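Local coordinates for binary enterotoxin of Clostridium perfringens component a (Clostridium perfringens, PDB 5WTZ), which catalyses the ADP-ribosylation of actin from NAD+, probably as the enzymatic component of a two-part clostridial enterotoxin, at residues N108-L113 with K199-A204; G192-T197 with Y203-A208; L214-E217 with S222-Q225; A370-V375 with N381-L386. All coordinates share one frame; numbering follows the deposited sequence.

Contact 1: N108-L113 with K199-A204; sequences NLESSL and KGKQYA
The side chains of E110 and K201 cross at about a right angle and meet in a salt bridge, with K201 NZ 2.8 Å from E110 OE2. The ammonium does not lie in the plane of the carboxylate; it comes from above, 38° out of it. K201 runs extended from the strand through CE and then bends at its last torsion (chi4 56°), which turns NZ toward E110 OE2. The same NZ also makes a weak hydrogen bond to S115 O, so the ammonium has two partners in the loop. The second meeting is apolar: CD1 of L109 sits 4.0 Å from the A204 methyl, further along the strand. On the loop itself, N108 OD1 accepts a hydrogen bond from E110 N at 3.0 Å on an in-plane lone pair, forming an Asx turn that fixes the backbone from which E110 reaches out. An ST turn follows, in which S111 OG takes L113 N. This loop comes after strand 92-98 and leads into helix 120-130, whose A122 touches L109 and whose I123 touches A204; the contact thus lays the loop against strand 201-211 near the start of that helix.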
loop_
_atom_site.group_PDB
_atom_site.type_symbol
_atom_site.label_atom_id
_atom_site.label_comp_id
_atom_site.label_asym_id
_atom_site.label_seq_id
_atom_site.Cartn_x
_atom_site.Cartn_y
_atom_site.Cartn_z
ATOM N N ASN A 108 -16.819 15.672 2.298
ATOM C CA ASN A 108 -17.654 15.334 3.435
ATOM C C ASN A 108 -18.858 14.496 3.014
ATOM O O ASN A 108 -19.588 14.872 2.098
ATOM C CB ASN A 108 -18.121 16.609 4.138
ATOM C CG ASN A 108 -18.385 16.398 5.615
ATOM O OD1 ASN A 108 -19.105 15.478 6.009
ATOM N ND2 ASN A 108 -17.787 17.245 6.446
ATOM N N LEU A 109 -19.069 13.365 3.682
ATOM C CA LEU A 109 -20.202 12.494 3.356
ATOM C C LEU A 109 -21.481 12.912 4.071
ATOM O O LEU A 109 -22.586 12.548 3.659
ATOM C CB LEU A 109 -19.868 11.042 3.693
ATOM C CG LEU A 109 -18.989 10.343 2.666
ATOM C CD1 LEU A 109 -18.425 9.048 3.230
ATOM C CD2 LEU A 109 -19.808 10.093 1.398
ATOM N N GLU A 110 -21.332 13.681 5.142
ATOM C CA GLU A 110 -22.479 14.168 5.887
ATOM C C GLU A 110 -23.173 15.256 5.084
ATOM O O GLU A 110 -22.528 16.193 4.617
ATOM C CB GLU A 110 -22.049 14.698 7.260
ATOM C CG GLU A 110 -22.645 13.925 8.422
ATOM C CD GLU A 110 -21.908 14.147 9.732
ATOM O OE1 GLU A 110 -21.587 15.312 10.048
ATOM O OE2 GLU A 110 -21.657 13.153 10.448
ATOM N N SER A 111 -24.479 15.121 4.894
ATOM C CA SER A 111 -25.254 16.195 4.296
ATOM C C SER A 111 -25.116 17.444 5.156
ATOM O O SER A 111 -24.997 17.349 6.381
ATOM C CB SER A 111 -26.722 15.802 4.164
ATOM O OG SER A 111 -27.541 16.946 4.027
ATOM N N SER A 112 -25.124 18.612 4.524
ATOM C CA SER A 112 -25.035 19.859 5.273
ATOM C C SER A 112 -26.374 20.222 5.918
ATOM O O SER A 112 -26.416 21.025 6.850
ATOM C CB SER A 112 -24.551 20.998 4.373
ATOM O OG SER A 112 -25.434 21.205 3.287
ATOM N N LEU A 113 -27.464 19.627 5.437
ATOM C CA LEU A 113 -28.780 19.902 6.007
ATOM C C LEU A 113 -29.049 19.099 7.281
ATOM O O LEU A 113 -29.516 19.646 8.281
ATOM C CB LEU A 113 -29.885 19.623 4.985
ATOM C CG LEU A 113 -31.302 19.628 5.573
ATOM C CD1 LEU A 113 -31.662 20.990 6.175
ATOM C CD2 LEU A 113 -32.344 19.197 4.542
ATOM N N LYS A 199 -28.392 3.493 14.905
ATOM C CA LYS A 199 -28.821 4.438 15.938
ATOM C C LYS A 199 -29.289 5.768 15.339
ATOM O O LYS A 199 -28.898 6.839 15.804
ATOM C CB LYS A 199 -27.693 4.689 16.940
ATOM C CG LYS A 199 -27.276 3.472 17.758
ATOM C CD LYS A 199 -28.359 3.081 18.750
ATOM C CE LYS A 199 -27.871 2.003 19.709
ATOM N NZ LYS A 199 -28.942 1.496 20.603
ATOM N N GLY A 200 -30.093 5.693 14.281
ATOM C CA GLY A 200 -30.727 6.874 13.714
ATOM C C GLY A 200 -29.848 7.658 12.759
ATOM O O GLY A 200 -30.290 8.639 12.160
ATOM N N LYS A 201 -28.601 7.222 12.616
ATOM C CA LYS A 201 -27.619 7.934 11.807
ATOM C C LYS A 201 -27.164 7.120 10.601
ATOM O O LYS A 201 -26.920 5.914 10.698
ATOM C CB LYS A 201 -26.411 8.313 12.671
ATOM C CG LYS A 201 -25.277 8.997 11.940
ATOM C CD LYS A 201 -24.218 9.425 12.952
ATOM C CE LYS A 201 -22.995 10.010 12.285
ATOM N NZ LYS A 201 -23.351 11.152 11.399
ATOM N N GLN A 202 -27.038 7.789 9.464
ATOM C CA GLN A 202 -26.586 7.120 8.249
ATOM C C GLN A 202 -25.068 7.081 8.120
ATOM O O GLN A 202 -24.379 8.070 8.367
ATOM C CB GLN A 202 -27.183 7.796 7.013
ATOM C CG GLN A 202 -28.678 7.578 6.872
ATOM C CD GLN A 202 -29.241 8.149 5.580
ATOM O OE1 GLN A 202 -28.515 8.749 4.783
ATOM N NE2 GLN A 202 -30.548 7.970 5.374
ATOM N N TYR A 203 -24.562 5.927 7.707
ATOM C CA TYR A 203 -23.152 5.754 7.432
ATOM C C TYR A 203 -23.007 5.158 6.045
ATOM O O TYR A 203 -23.888 4.438 5.583
ATOM C CB TYR A 203 -22.494 4.840 8.469
ATOM C CG TYR A 203 -22.554 5.338 9.896
ATOM C CD1 TYR A 203 -23.679 5.104 10.692
ATOM C CD2 TYR A 203 -21.481 6.032 10.458
ATOM C CE1 TYR A 203 -23.738 5.553 12.013
ATOM C CE2 TYR A 203 -21.535 6.487 11.772
ATOM C CZ TYR A 203 -22.664 6.243 12.544
ATOM O OH TYR A 203 -22.725 6.685 13.849
ATOM N N ALA A 204 -21.896 5.454 5.382
ATOM C CA ALA A 204 -21.568 4.788 4.132
ATOM C C ALA A 204 -20.988 3.408 4.442
ATOM O O ALA A 204 -19.906 3.302 5.028
ATOM C CB ALA A 204 -20.584 5.625 3.316
#

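Contact 2: G192-T197 with Y203-A208; sequences GLSIVT and YAKVDA
G192-T197 and Y203-A208 form an antiparallel beta hairpin, strands 187-198 and 201-211, within the mixed five-stranded sheet of the N-terminal ADP-ribosyltransferase-family region. Backbone hydrogen bonds join three pairs. V196 and Y203 bond both ways, V196 N to Y203 O at 3.0 Å and the return bond from Y203 N to V196 O at 2.8 Å; S194 and K205 do likewise, the shorter being K205 N to S194 O at 2.7 Å. G192 and D207 also bond both ways, but the bond from G192 N to D207 O is weak. Between these pairs CA-H...O contacts fill in, as from I195 CA to Y203 O at 3.4 Å. Apolar contacts lie on both faces. L193, I195, A204 and V206 share one, where L193 CD1 meets V206 CG2 at 4.1 Å and both residues touch F126 of helix 120-130. On the other, the V196 and K205 side chains cross at about a right angle: V196 CG1, placed between the backbone N and carbonyl carbon (chi1 62°), reaches K205 CB at 3.7 Å. Polar ends find partners beyond the hairpin, Y203 OH at S152 N and D207 OD1 at H159 ND1. One water bridges the strands, donating to K205 O at 2.7 Å, weakly to D207 OD2, and hydrogen-bonding S194 OG at 3.0 Å.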
loop_
_atom_site.group_PDB
_atom_site.type_symbol
_atom_site.label_atom_id
_atom_site.label_comp_id
_atom_site.label_asym_id
_atom_site.label_seq_id
_atom_site.Cartn_x
_atom_site.Cartn_y
_atom_site.Cartn_z
ATOM N N GLY A 192 -18.994 -3.630 -2.675
ATOM C CA GLY A 192 -20.332 -3.058 -2.641
ATOM C C GLY A 192 -20.385 -1.778 -1.829
ATOM O O GLY A 192 -19.510 -1.535 -0.995
ATOM N N LEU A 193 -21.416 -0.967 -2.065
ATOM C CA LEU A 193 -21.605 0.297 -1.359
ATOM C C LEU A 193 -23.087 0.576 -1.159
ATOM O O LEU A 193 -23.905 0.388 -2.066
ATOM C CB LEU A 193 -20.948 1.463 -2.117
ATOM C CG LEU A 193 -21.084 2.872 -1.518
ATOM C CD1 LEU A 193 -20.179 3.101 -0.287
ATOM C CD2 LEU A 193 -20.803 3.948 -2.563
ATOM N N SER A 194 -23.428 1.014 0.048
ATOM C CA SER A 194 -24.799 1.299 0.414
ATOM C C SER A 194 -24.813 2.160 1.659
ATOM O O SER A 194 -23.803 2.298 2.346
ATOM C CB SER A 194 -25.581 0.009 0.655
ATOM O OG SER A 194 -25.014 -0.719 1.729
ATOM N N ILE A 195 -25.965 2.745 1.944
ATOM C CA ILE A 195 -26.148 3.494 3.167
ATOM C C ILE A 195 -26.777 2.590 4.220
ATOM O O ILE A 195 -27.696 1.815 3.930
ATOM C CB ILE A 195 -27.019 4.743 2.939
ATOM C CG1 ILE A 195 -26.353 5.671 1.923
ATOM C CG2 ILE A 195 -27.253 5.480 4.240
ATOM C CD1 ILE A 195 -27.128 6.938 1.656
ATOM N N VAL A 196 -26.262 2.673 5.438
ATOM C CA VAL A 196 -26.786 1.893 6.548
ATOM C C VAL A 196 -27.099 2.851 7.683
ATOM O O VAL A 196 -26.325 3.769 7.966
ATOM C CB VAL A 196 -25.792 0.780 7.022
ATOM C CG1 VAL A 196 -24.477 1.369 7.540
ATOM C CG2 VAL A 196 -26.428 -0.102 8.081
ATOM N N THR A 197 -28.252 2.655 8.309
ATOM C CA THR A 197 -28.645 3.486 9.432
ATOM C C THR A 197 -28.352 2.751 10.720
ATOM O O THR A 197 -28.846 1.647 10.940
ATOM C CB THR A 197 -30.125 3.863 9.353
ATOM O OG1 THR A 197 -30.349 4.553 8.119
ATOM C CG2 THR A 197 -30.521 4.777 10.529
ATOM N N TYR A 203 -24.562 5.927 7.707
ATOM C CA TYR A 203 -23.152 5.754 7.432
ATOM C C TYR A 203 -23.007 5.158 6.045
ATOM O O TYR A 203 -23.888 4.438 5.583
ATOM C CB TYR A 203 -22.494 4.840 8.469
ATOM C CG TYR A 203 -22.554 5.338 9.896
ATOM C CD1 TYR A 203 -23.679 5.104 10.692
ATOM C CD2 TYR A 203 -21.481 6.032 10.458
ATOM C CE1 TYR A 203 -23.738 5.553 12.013
ATOM C CE2 TYR A 203 -21.535 6.487 11.772
ATOM C CZ TYR A 203 -22.664 6.243 12.544
ATOM O OH TYR A 203 -22.725 6.685 13.849
ATOM N N ALA A 204 -21.896 5.454 5.382
ATOM C CA ALA A 204 -21.568 4.788 4.132
ATOM C C ALA A 204 -20.988 3.408 4.442
ATOM O O ALA A 204 -19.906 3.302 5.028
ATOM C CB ALA A 204 -20.584 5.625 3.316
ATOM N N LYS A 205 -21.720 2.358 4.086
ATOM C CA LYS A 205 -21.256 1.002 4.334
ATOM C C LYS A 205 -20.479 0.461 3.128
ATOM O O LYS A 205 -21.035 0.233 2.050
ATOM C CB LYS A 205 -22.429 0.093 4.672
ATOM C CG LYS A 205 -22.056 -1.340 4.983
ATOM C CD LYS A 205 -23.305 -2.176 5.120
ATOM C CE LYS A 205 -23.012 -3.652 4.981
ATOM N NZ LYS A 205 -24.273 -4.449 4.957
ATOM N N VAL A 206 -19.188 0.248 3.333
ATOM C CA VAL A 206 -18.329 -0.350 2.321
ATOM C C VAL A 206 -18.222 -1.850 2.579
ATOM O O VAL A 206 -17.665 -2.277 3.599
ATOM C CB VAL A 206 -16.919 0.293 2.321
ATOM C CG1 VAL A 206 -16.014 -0.367 1.285
ATOM C CG2 VAL A 206 -17.014 1.790 2.055
ATOM N N ASP A 207 -18.805 -2.642 1.692
ATOM C CA ASP A 207 -18.535 -4.070 1.691
ATOM C C ASP A 207 -17.197 -4.250 0.992
ATOM O O ASP A 207 -16.933 -3.605 -0.028
ATOM C CB ASP A 207 -19.625 -4.865 0.972
ATOM C CG ASP A 207 -20.937 -4.917 1.754
ATOM O OD1 ASP A 207 -20.913 -4.937 3.003
ATOM O OD2 ASP A 207 -21.999 -4.964 1.107
ATOM N N ALA A 208 -16.346 -5.109 1.540
ATOM C CA ALA A 208 -15.043 -5.355 0.926
ATOM C C ALA A 208 -14.482 -6.737 1.234
ATOM O O ALA A 208 -14.858 -7.391 2.227
ATOM C CB ALA A 208 -14.051 -4.288 1.369
HETATM O O HOH W 1 -22.344 -1.999 1.339
#

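Contact 3: L214-E217 with S222-Q225; sequences LNFE and SASQ
Next to F216, whose ring meets A223 across the contact, N215 OD1 is gripped twice, by Y298 OH and weakly by E217 N at 3.3 Å; with the backbone pairing of L214 to I296, the bond to Y298 joins the loop to strand 295-301. With CG anti to the carbonyl carbon (chi1 -62°), F216 turns the face of its phenyl ring to the first turn of helix 220-237. A223 CA stands 3.6 Å from the ring centroid, only 10° off the normal, a CH-pi contact over the centre of the face. The A223 methyl adds an apolar touch, its CB 3.7 Å from F216 CD2. This packing belongs to the connection that leads from strand 201-211, in the sheet of the N-terminal half, into the helical part of the C-terminal ADP-ribosyltransferase region; the chain folds back so that its aromatic lies on the helix it is about to enter. S222 brings its CB to F216 CD1 at 3.7 Å, while its hydroxyl turns to another partner, D219 OD2, just ahead of the helix. The F216 ring also meets W226 at about 55° between planes.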
loop_
_atom_site.group_PDB
_atom_site.type_symbol
_atom_site.label_atom_id
_atom_site.label_comp_id
_atom_site.label_asym_id
_atom_site.label_seq_id
_atom_site.Cartn_x
_atom_site.Cartn_y
_atom_site.Cartn_z
ATOM N N LEU A 214 0.678 -9.032 -4.345
ATOM C CA LEU A 214 2.103 -9.378 -4.422
ATOM C C LEU A 214 2.909 -8.107 -4.168
ATOM O O LEU A 214 2.890 -7.152 -4.958
ATOM C CB LEU A 214 2.455 -10.003 -5.772
ATOM C CG LEU A 214 3.899 -10.492 -5.969
ATOM C CD1 LEU A 214 4.247 -11.617 -5.019
ATOM C CD2 LEU A 214 4.142 -10.915 -7.407
ATOM N N ASN A 215 3.586 -8.092 -3.031
ATOM C CA ASN A 215 4.237 -6.893 -2.521
ATOM C C ASN A 215 5.432 -7.343 -1.695
ATOM O O ASN A 215 5.271 -7.811 -0.572
ATOM C CB ASN A 215 3.258 -6.062 -1.684
ATOM C CG ASN A 215 3.850 -4.742 -1.222
ATOM O OD1 ASN A 215 5.050 -4.479 -1.403
ATOM N ND2 ASN A 215 3.020 -3.915 -0.584
ATOM N N PHE A 216 6.631 -7.230 -2.254
ATOM C CA PHE A 216 7.804 -7.800 -1.596
ATOM C C PHE A 216 8.274 -7.005 -0.376
ATOM O O PHE A 216 8.918 -7.569 0.508
ATOM C CB PHE A 216 8.943 -7.942 -2.611
ATOM C CG PHE A 216 8.607 -8.875 -3.729
ATOM C CD1 PHE A 216 8.256 -10.188 -3.449
ATOM C CD2 PHE A 216 8.622 -8.449 -5.044
ATOM C CE1 PHE A 216 7.926 -11.060 -4.466
ATOM C CE2 PHE A 216 8.289 -9.321 -6.070
ATOM C CZ PHE A 216 7.942 -10.626 -5.775
ATOM N N GLU A 217 7.913 -5.720 -0.322
ATOM C CA GLU A 217 8.385 -4.780 0.712
ATOM C C GLU A 217 9.909 -4.906 0.927
ATOM O O GLU A 217 10.660 -4.371 0.107
ATOM C CB GLU A 217 7.583 -4.958 2.023
ATOM C CG GLU A 217 6.104 -4.551 1.809
ATOM C CD GLU A 217 5.291 -4.391 3.086
ATOM O OE1 GLU A 217 5.648 -4.994 4.111
ATOM O OE2 GLU A 217 4.288 -3.659 3.044
ATOM N N SER A 222 12.669 -12.991 -2.259
ATOM C CA SER A 222 11.473 -13.259 -3.045
ATOM C C SER A 222 11.405 -12.344 -4.255
ATOM O O SER A 222 10.967 -12.758 -5.329
ATOM C CB SER A 222 10.218 -13.104 -2.192
ATOM O OG SER A 222 10.174 -14.126 -1.216
ATOM N N ALA A 223 11.835 -11.099 -4.079
ATOM C CA ALA A 223 11.857 -10.137 -5.174
ATOM C C ALA A 223 12.783 -10.602 -6.290
ATOM O O ALA A 223 12.397 -10.634 -7.461
ATOM C CB ALA A 223 12.283 -8.771 -4.671
ATOM N N SER A 224 14.002 -10.965 -5.914
ATOM C CA SER A 224 15.002 -11.444 -6.855
ATOM C C SER A 224 14.513 -12.695 -7.599
ATOM O O SER A 224 14.660 -12.802 -8.815
ATOM C CB SER A 224 16.313 -11.721 -6.114
ATOM O OG SER A 224 17.255 -12.362 -6.953
ATOM N N GLN A 225 13.915 -13.627 -6.861
ATOM C CA GLN A 225 13.369 -14.850 -7.445
ATOM C C GLN A 225 12.252 -14.590 -8.452
ATOM O O GLN A 225 12.215 -15.207 -9.515
ATOM C CB GLN A 225 12.863 -15.775 -6.341
ATOM C CG GLN A 225 13.980 -16.542 -5.646
ATOM C CD GLN A 225 13.499 -17.345 -4.452
ATOM O OE1 GLN A 225 12.611 -16.912 -3.710
ATOM N NE2 GLN A 225 14.090 -18.518 -4.253
#

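Contact 4: A370-V375 with N381-L386; sequences AAYVSV and NEYEVL. With NAD (nicotinamide-adenine-dinucleotide), chain B.
E384 packs its CG against V373 CG2 at 3.7 Å and carries its carboxylate on to NAD. L250 of helix 240-263 touches both V373 and E384, and its O is hydrogen-bonded to NAD. With CG anti to the backbone N (chi1 177°) and the chain extended beyond it, E384 OE1 accepts a hydrogen bond from O2D of the nicotinamide ribose; the refined distance is very short and is best read with caution. OE2 is engaged by S342 OG, so a second-shell hydroxyl holds the other carboxylate oxygen. Behind the acid, the backbone of E384 is fixed at both ends: its N points at S374 OG, 2.8 Å away in a nearly straight bond (170°), and its O accepts V373 N at 3.0 Å. That carbonyl oxygen also lies over one face of the Y372 ring, offset toward the rim. Further out, A371 and L386 exchange two backbone bonds, closing the antiparallel hairpin of strands 370-372 and 384-387. Y372 and Y383 run side by side; Y372 OH comes 3.2 Å from Y383 CD2 and joins a water that donates to E382 O. E382 and E384 match the E-x-E signature of arginine-specific ADP-ribosyltransferases. The hydrogen bond of E384 OE1 with O2D, close to the bond joining ribose and nicotinamide, is consistent with the family's role for this glutamate in NAD cleavage.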
loop_
_atom_site.group_PDB
_atom_site.type_symbol
_atom_site.label_atom_id
_atom_site.label_comp_id
_atom_site.label_asym_id
_atom_site.label_seq_id
_atom_site.Cartn_x
_atom_site.Cartn_y
_atom_site.Cartn_z
ATOM N N ALA A 370 6.065 -3.333 -19.034
ATOM C CA ALA A 370 7.117 -3.068 -18.055
ATOM C C ALA A 370 7.969 -4.313 -17.934
ATOM O O ALA A 370 7.491 -5.418 -18.248
ATOM C CB ALA A 370 6.516 -2.684 -16.664
ATOM N N ALA A 371 9.222 -4.161 -17.510
ATOM C CA ALA A 371 10.102 -5.320 -17.341
ATOM C C ALA A 371 10.942 -5.218 -16.073
ATOM O O ALA A 371 11.303 -4.115 -15.643
ATOM C CB ALA A 371 11.012 -5.492 -18.564
ATOM N N TYR A 372 11.234 -6.371 -15.468
ATOM C CA TYR A 372 12.199 -6.450 -14.376
ATOM C C TYR A 372 13.577 -6.435 -15.008
ATOM O O TYR A 372 14.114 -7.481 -15.392
ATOM C CB TYR A 372 12.000 -7.717 -13.544
ATOM C CG TYR A 372 12.838 -7.796 -12.284
ATOM C CD1 TYR A 372 14.153 -8.253 -12.310
ATOM C CD2 TYR A 372 12.289 -7.452 -11.061
ATOM C CE1 TYR A 372 14.914 -8.343 -11.138
ATOM C CE2 TYR A 372 13.034 -7.543 -9.894
ATOM C CZ TYR A 372 14.332 -7.985 -9.937
ATOM O OH TYR A 372 15.036 -8.058 -8.753
ATOM N N VAL A 373 14.162 -5.248 -15.120
ATOM C CA VAL A 373 15.353 -5.084 -15.942
ATOM C C VAL A 373 16.615 -5.549 -15.213
ATOM O O VAL A 373 17.630 -5.816 -15.848
ATOM C CB VAL A 373 15.516 -3.607 -16.400
ATOM C CG1 VAL A 373 14.397 -3.208 -17.373
ATOM C CG2 VAL A 373 15.582 -2.666 -15.200
ATOM N N SER A 374 16.532 -5.679 -13.888
ATOM C CA SER A 374 17.676 -6.092 -13.080
ATOM C C SER A 374 18.080 -7.565 -13.235
ATOM O O SER A 374 19.036 -8.003 -12.591
ATOM C CB SER A 374 17.400 -5.807 -11.605
ATOM O OG SER A 374 17.073 -4.447 -11.408
ATOM N N VAL A 375 17.377 -8.328 -14.071
ATOM C CA VAL A 375 17.825 -9.691 -14.380
ATOM C C VAL A 375 19.095 -9.640 -15.203
ATOM O O VAL A 375 19.910 -10.571 -15.177
ATOM C CB VAL A 375 16.780 -10.513 -15.162
ATOM C CG1 VAL A 375 15.595 -10.819 -14.291
ATOM C CG2 VAL A 375 16.358 -9.794 -16.436
ATOM N N ASN A 381 22.165 -6.155 -6.441
ATOM C CA ASN A 381 21.656 -5.157 -5.494
ATOM C C ASN A 381 20.602 -4.231 -6.106
ATOM O O ASN A 381 20.111 -3.315 -5.447
ATOM C CB ASN A 381 22.806 -4.325 -4.914
ATOM C CG ASN A 381 24.035 -5.164 -4.619
ATOM O OD1 ASN A 381 23.930 -6.287 -4.122
ATOM N ND2 ASN A 381 25.209 -4.631 -4.949
ATOM N N GLU A 382 20.241 -4.474 -7.361
ATOM C CA GLU A 382 19.192 -3.690 -7.995
ATOM C C GLU A 382 17.956 -4.571 -8.197
ATOM O O GLU A 382 18.070 -5.792 -8.369
ATOM C CB GLU A 382 19.677 -3.111 -9.322
ATOM C CG GLU A 382 20.973 -2.320 -9.213
ATOM C CD GLU A 382 20.775 -0.828 -9.413
ATOM O OE1 GLU A 382 21.767 -0.132 -9.717
ATOM O OE2 GLU A 382 19.627 -0.351 -9.265
ATOM N N TYR A 383 16.781 -3.948 -8.149
ATOM C CA TYR A 383 15.507 -4.668 -8.159
ATOM C C TYR A 383 14.480 -3.840 -8.917
ATOM O O TYR A 383 13.347 -3.636 -8.450
ATOM C CB TYR A 383 15.040 -4.949 -6.724
ATOM C CG TYR A 383 16.088 -5.658 -5.899
ATOM C CD1 TYR A 383 17.025 -4.938 -5.169
ATOM C CD2 TYR A 383 16.172 -7.043 -5.884
ATOM C CE1 TYR A 383 18.009 -5.579 -4.431
ATOM C CE2 TYR A 383 17.148 -7.694 -5.141
ATOM C CZ TYR A 383 18.060 -6.953 -4.418
ATOM O OH TYR A 383 19.031 -7.585 -3.677
ATOM N N GLU A 384 14.885 -3.374 -10.099
ATOM C CA GLU A 384 14.128 -2.384 -10.839
ATOM C C GLU A 384 13.113 -2.985 -11.806
ATOM O O GLU A 384 13.413 -3.925 -12.571
ATOM C CB GLU A 384 15.072 -1.460 -11.623
ATOM C CG GLU A 384 14.329 -0.446 -12.482
ATOM C CD GLU A 384 15.217 0.713 -12.959
ATOM O OE1 GLU A 384 16.426 0.728 -12.658
ATOM O OE2 GLU A 384 14.674 1.622 -13.621
ATOM N N VAL A 385 11.909 -2.430 -11.767
ATOM C CA VAL A 385 10.947 -2.611 -12.839
ATOM C C VAL A 385 10.843 -1.295 -13.585
ATOM O O VAL A 385 10.504 -0.264 -13.003
ATOM C CB VAL A 385 9.575 -3.073 -12.321
ATOM C CG1 VAL A 385 8.494 -2.892 -13.397
ATOM C CG2 VAL A 385 9.647 -4.537 -11.858
ATOM N N LEU A 386 11.183 -1.335 -14.872
ATOM C CA LEU A 386 11.133 -0.157 -15.729
ATOM C C LEU A 386 9.840 -0.163 -16.534
ATOM O O LEU A 386 9.542 -1.122 -17.240
ATOM C CB LEU A 386 12.350 -0.118 -16.653
ATOM C CG LEU A 386 12.524 1.085 -17.588
ATOM C CD1 LEU A 386 12.648 2.354 -16.753
ATOM C CD2 LEU A 386 13.751 0.909 -18.482
HETATM P PA NAD B . 14.393 10.098 -13.503
HETATM O O1A NAD B . 14.875 10.376 -14.907
HETATM O O2A NAD B . 13.073 9.424 -13.276
HETATM O O5B NAD B . 14.359 11.469 -12.656
HETATM C C5B NAD B . 15.342 12.501 -12.794
HETATM C C4B NAD B . 14.732 13.830 -12.391
HETATM O O4B NAD B . 13.666 14.121 -13.304
HETATM C C3B NAD B . 14.136 13.784 -10.987
HETATM O O3B NAD B . 14.371 15.051 -10.350
HETATM C C2B NAD B . 12.650 13.578 -11.245
HETATM O O2B NAD B . 11.827 14.137 -10.216
HETATM C C1B NAD B . 12.433 14.264 -12.590
HETATM N N9A NAD B . 11.350 13.574 -13.320
HETATM C C8A NAD B . 11.306 12.272 -13.658
HETATM N N7A NAD B . 10.145 11.987 -14.312
HETATM C C5A NAD B . 9.437 13.121 -14.368
HETATM C C6A NAD B . 8.127 13.532 -14.913
HETATM N N6A NAD B . 7.334 12.631 -15.534
HETATM N N1A NAD B . 7.747 14.823 -14.748
HETATM C C2A NAD B . 8.535 15.725 -14.138
HETATM N N3A NAD B . 9.747 15.421 -13.631
HETATM C C4A NAD B . 10.226 14.158 -13.708
HETATM O O3 NAD B . 15.533 9.213 -12.802
HETATM P PN NAD B . 15.762 8.899 -11.242
HETATM O O1N NAD B . 14.596 8.063 -10.760
HETATM O O2N NAD B . 16.143 10.185 -10.549
HETATM O O5D NAD B . 17.087 7.994 -11.366
HETATM C C5D NAD B . 17.136 6.843 -12.208
HETATM C C4D NAD B . 18.352 6.013 -11.837
HETATM O O4D NAD B . 18.109 5.345 -10.598
HETATM C C3D NAD B . 18.559 4.905 -12.850
HETATM O O3D NAD B . 19.940 4.507 -12.782
HETATM C C2D NAD B . 17.679 3.791 -12.327
HETATM O O2D NAD B . 18.160 2.504 -12.732
HETATM C C1D NAD B . 17.720 3.993 -10.810
HETATM N N1N NAD B . 16.426 3.748 -10.141
HETATM C C2N NAD B . 15.781 4.741 -9.494
HETATM C C3N NAD B . 14.556 4.496 -8.862
HETATM C C7N NAD B . 13.815 5.579 -8.126
HETATM O O7N NAD B . 13.946 6.774 -8.418
HETATM N N7N NAD B . 13.045 5.176 -7.129
HETATM C C4N NAD B . 13.994 3.225 -8.874
HETATM C C5N NAD B . 14.676 2.223 -9.547
HETATM C C6N NAD B . 15.892 2.518 -10.170
HETATM O O HOH W 2 17.464 -8.864 -8.776
#

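From the N terminus, contact 1 closes the long excursion from 108 to 204, bringing the loop after strand 92-98 onto strand 201-211. Contact 2 closes the short hairpin whose turn lies between 197 and 203. Its first segment falls within the span of contact 1 and its second runs past the end, so the two closures cross, sharing Y203 and A204 and joining loop, hairpin and helix 120-130. Strand 201-211 then leads to contact 3, a small loop closure where the chain enters helix 220-237. Contact 4 follows in series, closing the hairpin that carries the NAD-binding glutamate. Contacts 3 and 4 touch, S224 packing against Y372 and Y383, whereas contacts 1 and 4 are centred about 47 Å apart.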